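Local coordinates for ribosome maturation protein SDO1 homolog (Methanothermobacter thermautotrophicus, PDB 2WBM) that probably takes part in ribosome maturation and binds RNA, as a three-domain archaeal member of the SBDS/SDO1 family, at residues Glu40-Pro45 against Arg71-Gly76; Lys184-Ile189 against Val223-Gly228; Gly201-Phe206 against Asp232-Lys237. One frame throughout, in Å; residues are numbered along the deposited sequence. Where two conformers were deposited one is given.

Interaction 1 belongs to the N-terminal SBDS domain, while interactions 2 and 3 both lie in the C-terminal domain. The elongated molecule keeps interaction 1 well apart: its centre is 46 Å from that of interaction 2 and 43 Å from that of interaction 3, with nearest atoms about 24 Å away in each case. Interactions 2 and 3 have centres 10 Å apart and alternate along the chain: strand 181-191 leads to helix 196-206 and strand 220-227 to helix 231-241, and both helices lie against both strands. Val224 CG1 meets Ile203 CG2 at 3.7 Å. Glycerol, probably from crystallisation, lies about 4 Å from the side chain of Val187 and also from that of Phe234.

Interaction 1 (Glu40-Pro45 against Arg71-Gly76); sequences EVLVDP and RDARKG
Glu40 reaches from its strand to the backbone of the 71-76 loop, where its OE1 accepts a hydrogen bond from Ala73 N at 2.8 Å. The bond is almost straight, 175° at the hydrogen, and comes in on the anti side of the carboxylate, 32° out of its plane. CG stands anti to the carbonyl carbon (chi1 -64°) and the chain runs on extended, which carries the carboxylate out to the turn. Its other oxygen, OE2, is in a salt bridge with Arg31, so the two oxygens hold different parts of the domain.

Two waters link this carboxylate to Asp72. One donates to Glu40 OE2 and Asp72 OD2; the other donates to Glu40 OE1 and, weakly, to Asp72 OD1. Direct approach of the two acids stops at 4.2 Å between Glu40 OE1 and Asp72 OD1, and the waters probably ease that like-charge proximity. Asp72 OD1 also takes Lys75 N at 2.9 Å, an Asx motif within the turn that presents Ala73 N to Glu40.

The apolar part is small: Leu42 CG lies 4.0 Å from Ala73 CB. In the conformer of Arg74 given, Leu42 CD2 sits over one face of the guanidinium, toward its rim, 3.8 Å from Arg74 NH1, and NH2 bonds to the carbonyl of Ala27.

Strand 37-43 pairs antiparallel with strand 28-34, whose Ile29 touches Glu40, Leu42 and Arg74, and on its other side its backbone bonds to Ala65 and Phe70. Helix 93-103 packs against Val41, and Gln112 of helix 110-131 touches Arg74.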
loop_
_atom_site.group_PDB
_atom_site.type_symbol
_atom_site.label_atom_id
_atom_site.label_comp_id
_atom_site.label_asym_id
_atom_site.label_seq_id
_atom_site.Cartn_x
_atom_site.Cartn_y
_atom_site.Cartn_z
ATOM N N GLU A 40 13.957 7.093 -22.458
ATOM C CA GLU A 40 13.075 6.165 -21.763
ATOM C C GLU A 40 13.890 5.123 -21.032
ATOM O O GLU A 40 14.948 4.694 -21.521
ATOM C CB GLU A 40 12.152 5.448 -22.738
ATOM C CG GLU A 40 11.175 6.430 -23.443
ATOM C CD GLU A 40 10.236 5.791 -24.428
ATOM O OE1 GLU A 40 10.298 4.554 -24.659
ATOM O OE2 GLU A 40 9.416 6.554 -24.991
ATOM N N VAL A 41 13.370 4.701 -19.886
ATOM C CA VAL A 41 13.951 3.577 -19.147
ATOM C C VAL A 41 12.868 2.583 -18.759
ATOM O O VAL A 41 11.698 2.951 -18.653
ATOM C CB VAL A 41 14.728 4.055 -17.873
ATOM C CG1 VAL A 41 16.042 4.730 -18.287
ATOM C CG2 VAL A 41 13.856 4.998 -16.977
ATOM N N LEU A 42 13.259 1.322 -18.587
ATOM C CA LEU A 42 12.337 0.258 -18.211
ATOM C C LEU A 42 12.479 0.058 -16.719
ATOM O O LEU A 42 13.593 -0.184 -16.229
ATOM C CB LEU A 42 12.685 -1.038 -18.944
ATOM C CG LEU A 42 12.318 -1.000 -20.432
ATOM C CD1 LEU A 42 12.967 -2.171 -21.191
ATOM C CD2 LEU A 42 10.796 -1.059 -20.544
ATOM N N VAL A 43 11.367 0.186 -16.002
ATOM C CA VAL A 43 11.399 0.234 -14.539
ATOM C C VAL A 43 10.316 -0.604 -13.857
ATOM O O VAL A 43 9.239 -0.851 -14.406
ATOM C CB VAL A 43 11.314 1.715 -13.988
ATOM C CG1 VAL A 43 12.514 2.558 -14.441
ATOM C CG2 VAL A 43 9.986 2.390 -14.381
ATOM N N ASP A 44 10.622 -1.048 -12.640
ATOM C CA ASP A 44 9.652 -1.676 -11.764
ATOM C C ASP A 44 8.636 -0.591 -11.371
ATOM O O ASP A 44 9.035 0.444 -10.842
ATOM C CB ASP A 44 10.373 -2.195 -10.513
ATOM C CG ASP A 44 9.458 -2.930 -9.563
ATOM O OD1 ASP A 44 8.479 -2.327 -9.075
ATOM O OD2 ASP A 44 9.746 -4.112 -9.255
ATOM N N PRO A 45 7.334 -0.820 -11.634
ATOM C CA PRO A 45 6.378 0.274 -11.425
ATOM C C PRO A 45 6.189 0.608 -9.940
ATOM O O PRO A 45 6.018 1.788 -9.590
ATOM C CB PRO A 45 5.077 -0.272 -12.031
ATOM C CG PRO A 45 5.209 -1.762 -11.944
ATOM C CD PRO A 45 6.684 -2.011 -12.217
ATOM N N ARG A 71 15.996 5.445 -26.580
ATOM C CA ARG A 71 15.220 6.445 -27.306
ATOM C C ARG A 71 13.774 5.967 -27.336
ATOM O O ARG A 71 12.847 6.762 -27.188
ATOM C CB ARG A 71 15.744 6.589 -28.725
ATOM C CG ARG A 71 17.196 7.096 -28.741
ATOM C CD ARG A 71 17.698 7.175 -30.153
ATOM N NE ARG A 71 17.355 8.461 -30.779
ATOM C CZ ARG A 71 17.360 8.688 -32.089
ATOM N NH1 ARG A 71 17.628 7.711 -32.942
ATOM N NH2 ARG A 71 17.062 9.895 -32.545
ATOM N N ASP A 72 13.588 4.665 -27.564
ATOM C CA ASP A 72 12.259 4.065 -27.509
ATOM C C ASP A 72 12.395 2.683 -26.893
ATOM O O ASP A 72 12.934 1.768 -27.511
ATOM C CB ASP A 72 11.595 3.994 -28.891
ATOM C CG ASP A 72 10.154 3.488 -28.815
ATOM O OD1 ASP A 72 9.933 2.401 -28.247
ATOM O OD2 ASP A 72 9.241 4.180 -29.313
ATOM N N ALA A 73 11.902 2.545 -25.669
ATOM C CA ALA A 73 12.141 1.328 -24.892
ATOM C C ALA A 73 11.366 0.114 -25.387
ATOM O O ALA A 73 11.792 -1.019 -25.178
ATOM C CB ALA A 73 11.886 1.584 -23.409
ATOM N N ARG A 74 10.239 0.325 -26.050
ATOM C CA ARG A 74 9.540 -0.827 -26.584
ATOM C C ARG A 74 10.152 -1.277 -27.911
ATOM O O ARG A 74 10.139 -2.462 -28.215
ATOM C CB ARG A 74 8.030 -0.591 -26.688
ATOM C CG ARG A 74 7.321 -0.507 -25.327
ATOM C CD ARG A 74 7.619 -1.705 -24.412
ATOM N NE ARG A 74 7.003 -1.557 -23.091
ATOM C CZ ARG A 74 7.255 -2.333 -22.038
ATOM N NH1 ARG A 74 8.121 -3.330 -22.128
ATOM N NH2 ARG A 74 6.636 -2.108 -20.887
ATOM N N LYS A 75 10.700 -0.345 -28.677
ATOM C CA LYS A 75 11.276 -0.708 -29.970
ATOM C C LYS A 75 12.752 -1.093 -29.847
ATOM O O LYS A 75 13.306 -1.730 -30.743
ATOM C CB LYS A 75 11.028 0.400 -30.999
ATOM C CG LYS A 75 9.633 0.281 -31.571
ATOM C CD LYS A 75 9.103 1.546 -32.197
ATOM C CE LYS A 75 7.658 1.300 -32.624
ATOM N NZ LYS A 75 7.002 2.530 -33.127
ATOM N N GLY A 76 13.348 -0.731 -28.722
ATOM C CA GLY A 76 14.706 -1.156 -28.376
ATOM C C GLY A 76 15.818 -0.295 -28.942
ATOM O O GLY A 76 16.993 -0.678 -28.894
HETATM O O HOH W 1 9.226 6.686 -27.824
HETATM O O HOH W 2 8.187 3.436 -25.800
#

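Interaction 2 (Lys184-Ile189 against Val223-Gly228); sequences KVRVAI and VVEIPG
Strands 184-189 and 223-227 run antiparallel at 150°, their axes 4.6 Å apart at closest, with Val185-Ile226 and Val187-Val224 as hydrogen-bonded pairs and Lys184-Pro227, Arg186-Glu225 and Ala188-Val223 as non-hydrogen-bonded ones. Each hydrogen-bonded pair exchanges two N-H...O bonds, Val185 N to Ile226 O being 2.9 Å. CA-H groups of the non-hydrogen-bonded residues point at carbonyls of the adjacent hydrogen-bonded pairs, as Glu225 CA does at Val185 O, 3.3 Å away.

On the face carrying Val185, Val187, Val224 and Ile226, the closest side-chain touch is Val185 CG2 on Ile226 CG1, 3.6 Å. Ile226 CG1 lies between the backbone N and the carbonyl carbon (chi1 61°), which turns the branch toward strand 184-189 and sets CD1 4.0 Å from Val187 CG2. Strands 181-191 and 220-227 are the two central strands of a ferredoxin-like alpha+beta fold, the C-terminal domain of SBDS, and this face is the one covered by the helices: Phe234 of helix 231-241 packs on Val224, while Gln231 touches Val185. Along its other edge strand 181-191 pairs with strand 247-250, whose Leu250 touches both Val185 and Val187.

Arg186 and Glu225 form a salt bridge on the reverse face. Glu225 OE1 approaches the edge of the guanidinium in its plane and accepts from Arg186 NE at 3.2 Å, with a weak second bond from NH2. NE meets OE1 on its anti side, tilted out of the carboxylate plane, and the two flat groups are turned 50° against each other. Beside them, Lys184 CB touches Glu225 CG at 3.9 Å. The lysine chain bends at chi2 and brings NZ to within 3.9 Å of Pro227 CG, where the ammonium is in a salt bridge with Glu131.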
loop_
_atom_site.group_PDB
_atom_site.type_symbol
_atom_site.label_atom_id
_atom_site.label_comp_id
_atom_site.label_asym_id
_atom_site.label_seq_id
_atom_site.Cartn_x
_atom_site.Cartn_y
_atom_site.Cartn_z
ATOM N N LYS A 184 -7.545 3.993 15.479
ATOM C CA LYS A 184 -7.149 2.783 16.165
ATOM C C LYS A 184 -8.083 2.642 17.359
ATOM O O LYS A 184 -8.578 3.643 17.882
ATOM C CB LYS A 184 -5.702 2.856 16.671
ATOM C CG LYS A 184 -4.660 3.238 15.632
ATOM C CD LYS A 184 -4.399 2.144 14.607
ATOM C CE LYS A 184 -3.369 2.643 13.571
ATOM N NZ LYS A 184 -3.222 1.740 12.392
ATOM N N VAL A 185 -8.350 1.407 17.757
ATOM C CA VAL A 185 -9.144 1.147 18.962
ATOM C C VAL A 185 -8.372 0.206 19.865
ATOM O O VAL A 185 -7.479 -0.514 19.404
ATOM C CB VAL A 185 -10.537 0.558 18.656
ATOM C CG1 VAL A 185 -11.323 1.482 17.707
ATOM C CG2 VAL A 185 -10.422 -0.846 18.090
ATOM N N ARG A 186 -8.706 0.222 21.151
ATOM C CA ARG A 186 -8.061 -0.683 22.110
ATOM C C ARG A 186 -9.074 -1.691 22.609
ATOM O O ARG A 186 -10.176 -1.322 23.010
ATOM C CB ARG A 186 -7.438 0.108 23.270
ATOM C CG ARG A 186 -6.103 0.754 22.863
ATOM C CD ARG A 186 -5.301 1.300 24.041
ATOM N NE ARG A 186 -4.126 2.033 23.557
ATOM C CZ ARG A 186 -3.097 2.425 24.311
ATOM N NH1 ARG A 186 -3.069 2.156 25.612
ATOM N NH2 ARG A 186 -2.085 3.091 23.758
ATOM N N VAL A 187 -8.696 -2.965 22.549
ATOM C CA VAL A 187 -9.572 -4.050 22.923
ATOM C C VAL A 187 -8.913 -4.796 24.069
ATOM O O VAL A 187 -7.734 -5.136 23.988
ATOM C CB VAL A 187 -9.740 -5.026 21.735
ATOM C CG1 VAL A 187 -10.643 -6.195 22.123
ATOM C CG2 VAL A 187 -10.288 -4.268 20.478
ATOM N N ALA A 188 -9.667 -5.045 25.130
ATOM C CA ALA A 188 -9.165 -5.866 26.226
ATOM C C ALA A 188 -9.657 -7.278 25.970
ATOM O O ALA A 188 -10.861 -7.506 25.725
ATOM C CB ALA A 188 -9.684 -5.355 27.568
ATOM N N ILE A 189 -8.735 -8.228 26.000
ATOM C CA ILE A 189 -9.117 -9.620 25.798
ATOM C C ILE A 189 -8.740 -10.425 27.028
ATOM O O ILE A 189 -7.817 -10.061 27.764
ATOM C CB ILE A 189 -8.466 -10.227 24.514
ATOM C CG1 ILE A 189 -6.965 -10.493 24.722
ATOM C CG2 ILE A 189 -8.676 -9.301 23.306
ATOM C CD1 ILE A 189 -6.302 -11.249 23.576
ATOM N N VAL A 223 -4.353 -6.037 26.553
ATOM C CA VAL A 223 -4.953 -4.892 25.890
ATOM C C VAL A 223 -4.213 -4.731 24.569
ATOM O O VAL A 223 -2.980 -4.668 24.544
ATOM C CB VAL A 223 -4.855 -3.654 26.760
ATOM C CG1 VAL A 223 -5.454 -2.429 26.048
ATOM C CG2 VAL A 223 -5.579 -3.937 28.101
ATOM N N VAL A 224 -4.968 -4.718 23.472
ATOM C CA VAL A 224 -4.380 -4.713 22.127
ATOM C C VAL A 224 -4.898 -3.512 21.365
ATOM O O VAL A 224 -6.101 -3.295 21.326
ATOM C CB VAL A 224 -4.714 -5.985 21.329
ATOM C CG1 VAL A 224 -3.957 -5.993 19.988
ATOM C CG2 VAL A 224 -4.349 -7.243 22.139
ATOM N N GLU A 225 -3.985 -2.726 20.800
ATOM C CA GLU A 225 -4.370 -1.617 19.939
ATOM C C GLU A 225 -4.413 -2.146 18.509
ATOM O O GLU A 225 -3.414 -2.676 18.002
ATOM C CB GLU A 225 -3.383 -0.458 20.067
ATOM C CG GLU A 225 -3.686 0.726 19.180
ATOM C CD GLU A 225 -2.890 1.955 19.587
ATOM O OE1 GLU A 225 -3.275 2.625 20.572
ATOM O OE2 GLU A 225 -1.881 2.244 18.917
ATOM N N ILE A 226 -5.576 -2.031 17.878
ATOM C CA ILE A 226 -5.761 -2.505 16.507
ATOM C C ILE A 226 -6.314 -1.396 15.610
ATOM O O ILE A 226 -6.944 -0.452 16.107
ATOM C CB ILE A 226 -6.691 -3.744 16.435
ATOM C CG1 ILE A 226 -8.102 -3.423 16.962
ATOM C CG2 ILE A 226 -6.084 -4.916 17.238
ATOM C CD1 ILE A 226 -9.149 -4.477 16.605
ATOM N N PRO A 227 -6.072 -1.498 14.282
ATOM C CA PRO A 227 -6.791 -0.655 13.334
ATOM C C PRO A 227 -8.277 -0.857 13.569
ATOM O O PRO A 227 -8.722 -1.989 13.741
ATOM C CB PRO A 227 -6.367 -1.231 11.975
ATOM C CG PRO A 227 -4.981 -1.717 12.234
ATOM C CD PRO A 227 -5.089 -2.360 13.592
ATOM N N GLY A 228 -9.036 0.229 13.624
ATOM C CA GLY A 228 -10.433 0.135 14.049
ATOM C C GLY A 228 -11.335 -0.733 13.191
ATOM O O GLY A 228 -12.341 -1.257 13.677
#

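Interaction 3 (Gly201-Phe206 against Asp232-Lys237); sequences GVISNF and DSFYQK
Phe206 packs against Phe234 where two helices meet on one face of the sheet, the two helices of the ferredoxin-like alpha+beta fold that makes up the C-terminal domain of SBDS. Segments 201-206 and 232-237, of helices 196-206 and 231-241, run antiparallel at 168° with axes 10.5 Å apart at closest. The contact is apolar in the main and is carried by Phe206, whose ring lies against Ser233, Phe234 and Lys237.

Taking 232-237 in order, Ser233 comes first. In the conformer given, its OG lies close to the plane of the Phe206 ring, at the edge, 3.2 Å from Phe206 CE1.

Phe234 follows, and both its backbone and its ring take part. Its CA sits over the face of the Phe206 ring, 4.0 Å from the centroid, a CH-pi contact. CG is anti to the backbone N (chi1 -173°), and CD1 comes down on the same ring, 3.4 Å from Phe206 CG and displaced toward the rim. The two aromatic planes are inclined at 50° with centroids 5.1 Å apart, an oblique pairing. The far side of Phe234 reaches Ile203, whose CG1 meets Phe234 CE1 at the ring edge, 4.1 Å away. Underneath, Ile203 rests on Trp220 and Ile189, while Phe206 touches Leu230 and Ile226.

One turn beyond Ser233, Lys237 supplies only the aliphatic base of its chain: CB touches Val202 CG1 at 4.1 Å, and the amino end leads away from 201-206. The lysine side chain crosses Phe206 at about a right angle, with CG at the ring edge, near its plane, 3.5 Å from Phe206 CZ.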
loop_
_atom_site.group_PDB
_atom_site.type_symbol
_atom_site.label_atom_id
_atom_site.label_comp_id
_atom_site.label_asym_id
_atom_site.label_seq_id
_atom_site.Cartn_x
_atom_site.Cartn_y
_atom_site.Cartn_z
ATOM N N GLY A 201 0.867 -14.822 18.881
ATOM C CA GLY A 201 1.078 -14.942 17.443
ATOM C C GLY A 201 -0.087 -14.403 16.626
ATOM O O GLY A 201 0.120 -13.714 15.627
ATOM N N VAL A 202 -1.312 -14.713 17.048
ATOM C CA VAL A 202 -2.519 -14.212 16.374
ATOM C C VAL A 202 -2.590 -12.692 16.468
ATOM O O VAL A 202 -2.795 -12.003 15.463
ATOM C CB VAL A 202 -3.808 -14.855 16.958
ATOM C CG1 VAL A 202 -5.061 -14.137 16.434
ATOM C CG2 VAL A 202 -3.851 -16.332 16.600
ATOM N N ILE A 203 -2.370 -12.186 17.676
ATOM C CA ILE A 203 -2.443 -10.760 17.966
ATOM C C ILE A 203 -1.483 -9.972 17.067
ATOM O O ILE A 203 -1.818 -8.900 16.562
ATOM C CB ILE A 203 -2.149 -10.495 19.449
ATOM C CG1 ILE A 203 -3.338 -10.910 20.324
ATOM C CG2 ILE A 203 -1.807 -9.015 19.688
ATOM C CD1 ILE A 203 -2.949 -11.155 21.789
ATOM N N SER A 204 -0.310 -10.548 16.822
ATOM C CA SER A 204 0.705 -9.828 16.082
ATOM C C SER A 204 0.332 -9.574 14.619
ATOM O O SER A 204 0.857 -8.657 13.998
ATOM C CB SER A 204 2.048 -10.507 16.275
ATOM O OG SER A 204 2.355 -10.472 17.664
ATOM N N ASN A 205 -0.612 -10.343 14.096
ATOM C CA ASN A 205 -1.181 -10.056 12.797
ATOM C C ASN A 205 -2.134 -8.857 12.838
ATOM O O ASN A 205 -2.346 -8.203 11.814
ATOM C CB ASN A 205 -1.903 -11.288 12.257
ATOM C CG ASN A 205 -0.946 -12.413 11.910
ATOM O OD1 ASN A 205 0.074 -12.193 11.257
ATOM N ND2 ASN A 205 -1.269 -13.623 12.350
ATOM N N PHE A 206 -2.690 -8.563 14.016
ATOM C CA PHE A 206 -3.722 -7.531 14.136
ATOM C C PHE A 206 -3.276 -6.207 14.731
ATOM O O PHE A 206 -3.720 -5.145 14.299
ATOM C CB PHE A 206 -4.897 -8.046 14.949
ATOM C CG PHE A 206 -5.744 -9.014 14.205
ATOM C CD1 PHE A 206 -6.854 -8.572 13.484
ATOM C CD2 PHE A 206 -5.432 -10.365 14.213
ATOM C CE1 PHE A 206 -7.637 -9.469 12.775
ATOM C CE2 PHE A 206 -6.221 -11.274 13.523
ATOM C CZ PHE A 206 -7.320 -10.829 12.800
ATOM N N ASP A 232 -14.095 -6.855 14.184
ATOM C CA ASP A 232 -14.831 -8.109 13.999
ATOM C C ASP A 232 -13.934 -9.272 13.576
ATOM O O ASP A 232 -14.106 -10.391 14.062
ATOM C CB ASP A 232 -16.011 -7.929 13.037
ATOM C CG ASP A 232 -17.049 -6.948 13.569
ATOM O OD1 ASP A 232 -17.314 -6.955 14.792
ATOM O OD2 ASP A 232 -17.599 -6.167 12.766
ATOM N N SER A 233 -12.984 -9.014 12.676
ATOM C CA SER A 233 -12.025 -10.027 12.235
ATOM C C SER A 233 -11.168 -10.508 13.410
ATOM O O SER A 233 -10.852 -11.692 13.533
ATOM C CB SER A 233 -11.140 -9.460 11.120
ATOM O OG SER A 233 -10.071 -10.333 10.819
ATOM N N PHE A 234 -10.793 -9.563 14.267
ATOM C CA PHE A 234 -9.970 -9.845 15.449
ATOM C C PHE A 234 -10.708 -10.783 16.389
ATOM O O PHE A 234 -10.154 -11.804 16.830
ATOM C CB PHE A 234 -9.626 -8.540 16.163
ATOM C CG PHE A 234 -8.636 -8.688 17.303
ATOM C CD1 PHE A 234 -7.463 -9.425 17.146
ATOM C CD2 PHE A 234 -8.870 -8.059 18.522
ATOM C CE1 PHE A 234 -6.531 -9.535 18.196
ATOM C CE2 PHE A 234 -7.940 -8.168 19.585
ATOM C CZ PHE A 234 -6.766 -8.899 19.410
ATOM N N TYR A 235 -11.963 -10.447 16.681
ATOM C CA TYR A 235 -12.783 -11.294 17.527
ATOM C C TYR A 235 -12.926 -12.690 16.907
ATOM O O TYR A 235 -12.784 -13.703 17.601
ATOM C CB TYR A 235 -14.168 -10.682 17.786
ATOM C CG TYR A 235 -15.004 -11.611 18.635
ATOM C CD1 TYR A 235 -14.798 -11.687 20.015
ATOM C CD2 TYR A 235 -15.947 -12.468 18.057
ATOM C CE1 TYR A 235 -15.531 -12.563 20.801
ATOM C CE2 TYR A 235 -16.686 -13.354 18.840
ATOM C CZ TYR A 235 -16.465 -13.392 20.210
ATOM O OH TYR A 235 -17.183 -14.253 21.002
ATOM N N GLN A 236 -13.211 -12.740 15.604
ATOM C CA GLN A 236 -13.406 -14.015 14.920
ATOM C C GLN A 236 -12.167 -14.913 15.011
ATOM O O GLN A 236 -12.296 -16.109 15.291
ATOM C CB GLN A 236 -13.816 -13.801 13.460
ATOM C CG GLN A 236 -14.408 -15.026 12.791
ATOM C CD GLN A 236 -15.040 -14.701 11.451
ATOM O OE1 GLN A 236 -14.627 -13.760 10.767
ATOM N NE2 GLN A 236 -16.052 -15.476 11.066
ATOM N N LYS A 237 -10.982 -14.345 14.781
ATOM C CA LYS A 237 -9.743 -15.136 14.813
ATOM C C LYS A 237 -9.438 -15.653 16.210
ATOM O O LYS A 237 -9.026 -16.805 16.371
ATOM C CB LYS A 237 -8.537 -14.357 14.264
ATOM C CG LYS A 237 -8.572 -14.149 12.742
ATOM C CD LYS A 237 -8.378 -15.442 11.953
ATOM C CE LYS A 237 -8.721 -15.225 10.483
ATOM N NZ LYS A 237 -8.628 -16.479 9.676
#